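Local coordinates for phosphoribosylglycinamide synthetase (Anaerococcus prevotii, PDB 4DIM), which probably acts as an ATP-dependent ligase of the ATP-grasp superfamily, binding ATP and metal ions, at residues Lys322-Ile330 against Cys387-Ile395. Numbering follows the deposited sequence.
Sequences KAGLARMII and CKDKLDVII
Leu325 of strand 323-329 packs among Cys387, Lys388 and Leu391 of helix 384-395. Its CB meets CB of Cys387 at 3.9 Å, while CD2 of Leu325 reaches the helix backbone, 3.7 Å from CA of Lys388, and also lies 3.8 Å from CG of Leu391. With CG anti to the backbone N (chi1 174°), the branch extends out from the strand to the helix surface. At one end of the interface CB of Ala323 packs on SG of Cys387 at 4.0 Å; at the other, CG1 of Ile329 touches CD1 of Ile395 at 4.0 Å, the two side chains running past one another in opposite directions. Strand 323-329 pairs with strands 223-230 and 375-381 in an antiparallel sheet of this probable ATP-grasp protein. Helix 384-395, which follows 375-381 in the chain, packs on one face of that sheet and runs in broadly the same direction as strand 323-329, the segment axes 35° apart; Leu391 and Ile395 also rest on Ile377. The polar part centres on Arg327, whose guanidinium has CD2 of Leu325 over the centre of one face. Its NE is salt-bridged to Glu216 of strand 206-219. Asp392 OD1 lies at the guanidinium edge, 4.1 Å from NH1 of Arg327, too far for a salt bridge but probably adding a weak attraction, and the aliphatic CG of Lys388 comes within 4.1 Å of NH2 of Arg327.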
loop_
_atom_site.group_PDB
_atom_site.type_symbol
_atom_site.label_atom_id
_atom_site.label_comp_id
_atom_site.label_asym_id
_atom_site.label_seq_id
_atom_site.Cartn_x
_atom_site.Cartn_y
_atom_site.Cartn_z
ATOM N N LYS A 322 1.833 3.145 20.927
ATOM C CA LYS A 322 0.751 4.132 20.960
ATOM C C LYS A 322 -0.283 3.825 19.855
ATOM O O LYS A 322 0.051 3.229 18.824
ATOM C CB LYS A 322 1.312 5.569 20.784
ATOM C CG LYS A 322 0.410 6.663 21.343
ATOM C CD LYS A 322 1.137 7.710 22.184
ATOM C CE LYS A 322 0.164 8.549 22.989
ATOM N NZ LYS A 322 0.846 9.405 23.997
ATOM N N ALA A 323 -1.552 4.151 20.122
ATOM C CA ALA A 323 -2.603 4.022 19.132
ATOM C C ALA A 323 -2.508 5.232 18.168
ATOM O O ALA A 323 -2.030 6.303 18.552
ATOM C CB ALA A 323 -3.963 3.945 19.797
ATOM N N GLY A 324 -2.839 4.972 16.901
ATOM C CA GLY A 324 -2.889 5.940 15.815
ATOM C C GLY A 324 -4.110 5.720 14.926
ATOM O O GLY A 324 -4.621 4.587 14.800
ATOM N N LEU A 325 -4.641 6.841 14.387
ATOM C CA LEU A 325 -5.826 6.876 13.513
ATOM C C LEU A 325 -5.575 7.908 12.437
ATOM O O LEU A 325 -5.248 9.048 12.748
ATOM C CB LEU A 325 -7.115 7.213 14.313
ATOM C CG LEU A 325 -8.434 7.435 13.520
ATOM C CD1 LEU A 325 -8.824 6.213 12.725
ATOM C CD2 LEU A 325 -9.557 7.803 14.413
ATOM N N ALA A 326 -5.725 7.518 11.189
ATOM C CA ALA A 326 -5.542 8.393 10.027
ATOM C C ALA A 326 -6.760 8.311 9.195
ATOM O O ALA A 326 -7.187 7.202 8.882
ATOM C CB ALA A 326 -4.330 7.980 9.207
ATOM N N ARG A 327 -7.362 9.448 8.884
ATOM C CA ARG A 327 -8.547 9.480 8.056
ATOM C C ARG A 327 -8.488 10.549 6.998
ATOM O O ARG A 327 -8.126 11.696 7.287
ATOM C CB ARG A 327 -9.756 9.744 8.954
ATOM C CG ARG A 327 -10.252 8.496 9.610
ATOM C CD ARG A 327 -11.591 8.756 10.219
ATOM N NE ARG A 327 -11.987 7.608 11.023
ATOM C CZ ARG A 327 -12.810 7.635 12.056
ATOM N NH1 ARG A 327 -13.371 8.780 12.442
ATOM N NH2 ARG A 327 -13.074 6.522 12.725
HETATM N N MSE A 328 -8.965 10.199 5.790
HETATM C CA MSE A 328 -9.129 11.169 4.716
HETATM C C MSE A 328 -10.369 12.003 5.012
HETATM O O MSE A 328 -11.378 11.453 5.462
HETATM C CB MSE A 328 -9.279 10.499 3.343
HETATM C CG MSE A 328 -8.132 9.532 2.963
HETATM SE SE MSE A 328 -6.212 10.179 3.157
HETATM C CE MSE A 328 -5.636 9.148 4.766
ATOM N N ILE A 329 -10.285 13.331 4.783
ATOM C CA ILE A 329 -11.419 14.258 4.848
ATOM C C ILE A 329 -12.116 14.169 3.495
ATOM O O ILE A 329 -11.470 14.361 2.475
ATOM C CB ILE A 329 -11.025 15.725 5.176
ATOM C CG1 ILE A 329 -10.250 15.819 6.515
ATOM C CG2 ILE A 329 -12.296 16.601 5.229
ATOM C CD1 ILE A 329 -9.660 17.177 6.747
ATOM N N ILE A 330 -13.412 13.868 3.476
ATOM C CA ILE A 330 -14.155 13.728 2.220
ATOM C C ILE A 330 -15.475 14.478 2.281
ATOM O O ILE A 330 -15.946 14.821 3.373
ATOM C CB ILE A 330 -14.384 12.220 1.899
ATOM C CG1 ILE A 330 -15.201 11.509 3.002
ATOM C CG2 ILE A 330 -13.042 11.495 1.677
ATOM C CD1 ILE A 330 -15.879 10.336 2.552
ATOM N N CYS A 387 -8.566 8.086 20.318
ATOM C CA CYS A 387 -8.226 8.580 18.976
ATOM C C CYS A 387 -9.471 8.996 18.239
ATOM O O CYS A 387 -9.508 10.080 17.673
ATOM C CB CYS A 387 -7.486 7.518 18.159
ATOM S SG CYS A 387 -5.759 7.267 18.613
ATOM N N LYS A 388 -10.441 8.067 18.136
ATOM C CA LYS A 388 -11.712 8.291 17.430
ATOM C C LYS A 388 -12.481 9.493 17.990
ATOM O O LYS A 388 -13.015 10.280 17.206
ATOM C CB LYS A 388 -12.609 7.061 17.507
ATOM C CG LYS A 388 -12.143 5.880 16.672
ATOM C CD LYS A 388 -12.910 4.643 17.142
ATOM C CE LYS A 388 -12.731 3.377 16.337
ATOM N NZ LYS A 388 -12.972 2.163 17.175
ATOM N N ASP A 389 -12.549 9.629 19.325
ATOM C CA ASP A 389 -13.239 10.759 19.977
ATOM C C ASP A 389 -12.505 12.042 19.657
ATOM O O ASP A 389 -13.140 13.008 19.262
ATOM C CB ASP A 389 -13.345 10.559 21.494
ATOM C CG ASP A 389 -14.249 9.414 21.927
ATOM O OD1 ASP A 389 -15.051 8.929 21.085
ATOM O OD2 ASP A 389 -14.162 8.999 23.112
ATOM N N LYS A 390 -11.165 12.022 19.714
ATOM C CA LYS A 390 -10.331 13.169 19.349
ATOM C C LYS A 390 -10.579 13.548 17.870
ATOM O O LYS A 390 -10.731 14.722 17.554
ATOM C CB LYS A 390 -8.826 12.846 19.607
ATOM C CG LYS A 390 -7.869 14.006 19.455
ATOM C CD LYS A 390 -6.733 13.995 20.500
ATOM C CE LYS A 390 -7.101 14.770 21.756
ATOM N NZ LYS A 390 -6.125 14.578 22.874
ATOM N N LEU A 391 -10.693 12.558 16.992
ATOM C CA LEU A 391 -10.918 12.792 15.561
ATOM C C LEU A 391 -12.289 13.440 15.300
ATOM O O LEU A 391 -12.380 14.343 14.470
ATOM C CB LEU A 391 -10.802 11.453 14.783
ATOM C CG LEU A 391 -10.171 11.457 13.369
ATOM C CD1 LEU A 391 -10.870 12.391 12.425
ATOM C CD2 LEU A 391 -8.717 11.761 13.434
ATOM N N ASP A 392 -13.339 13.000 16.011
ATOM C CA ASP A 392 -14.690 13.568 15.837
ATOM C C ASP A 392 -14.764 15.035 16.196
ATOM O O ASP A 392 -15.568 15.749 15.612
ATOM C CB ASP A 392 -15.711 12.831 16.690
ATOM C CG ASP A 392 -16.024 11.426 16.228
ATOM O OD1 ASP A 392 -15.470 11.001 15.164
ATOM O OD2 ASP A 392 -16.795 10.731 16.940
ATOM N N VAL A 393 -13.954 15.471 17.169
ATOM C CA VAL A 393 -13.905 16.860 17.599
ATOM C C VAL A 393 -13.226 17.713 16.513
ATOM O O VAL A 393 -13.641 18.854 16.307
ATOM C CB VAL A 393 -13.182 16.998 18.965
ATOM C CG1 VAL A 393 -12.948 18.468 19.320
ATOM C CG2 VAL A 393 -13.961 16.300 20.070
ATOM N N ILE A 394 -12.179 17.167 15.846
ATOM C CA ILE A 394 -11.388 17.847 14.803
ATOM C C ILE A 394 -12.299 18.170 13.608
ATOM O O ILE A 394 -12.545 19.340 13.337
ATOM C CB ILE A 394 -10.130 16.987 14.402
ATOM C CG1 ILE A 394 -9.135 16.904 15.589
ATOM C CG2 ILE A 394 -9.385 17.546 13.154
ATOM C CD1 ILE A 394 -7.980 15.840 15.400
ATOM N N ILE A 395 -12.843 17.139 12.966
ATOM C CA ILE A 395 -13.757 17.237 11.811
ATOM C C ILE A 395 -14.931 18.182 12.040
ATOM O O ILE A 395 -15.371 18.858 11.099
ATOM C CB ILE A 395 -14.306 15.816 11.492
ATOM C CG1 ILE A 395 -13.246 14.968 10.819
ATOM C CG2 ILE A 395 -15.588 15.849 10.648
ATOM C CD1 ILE A 395 -12.987 15.311 9.323
#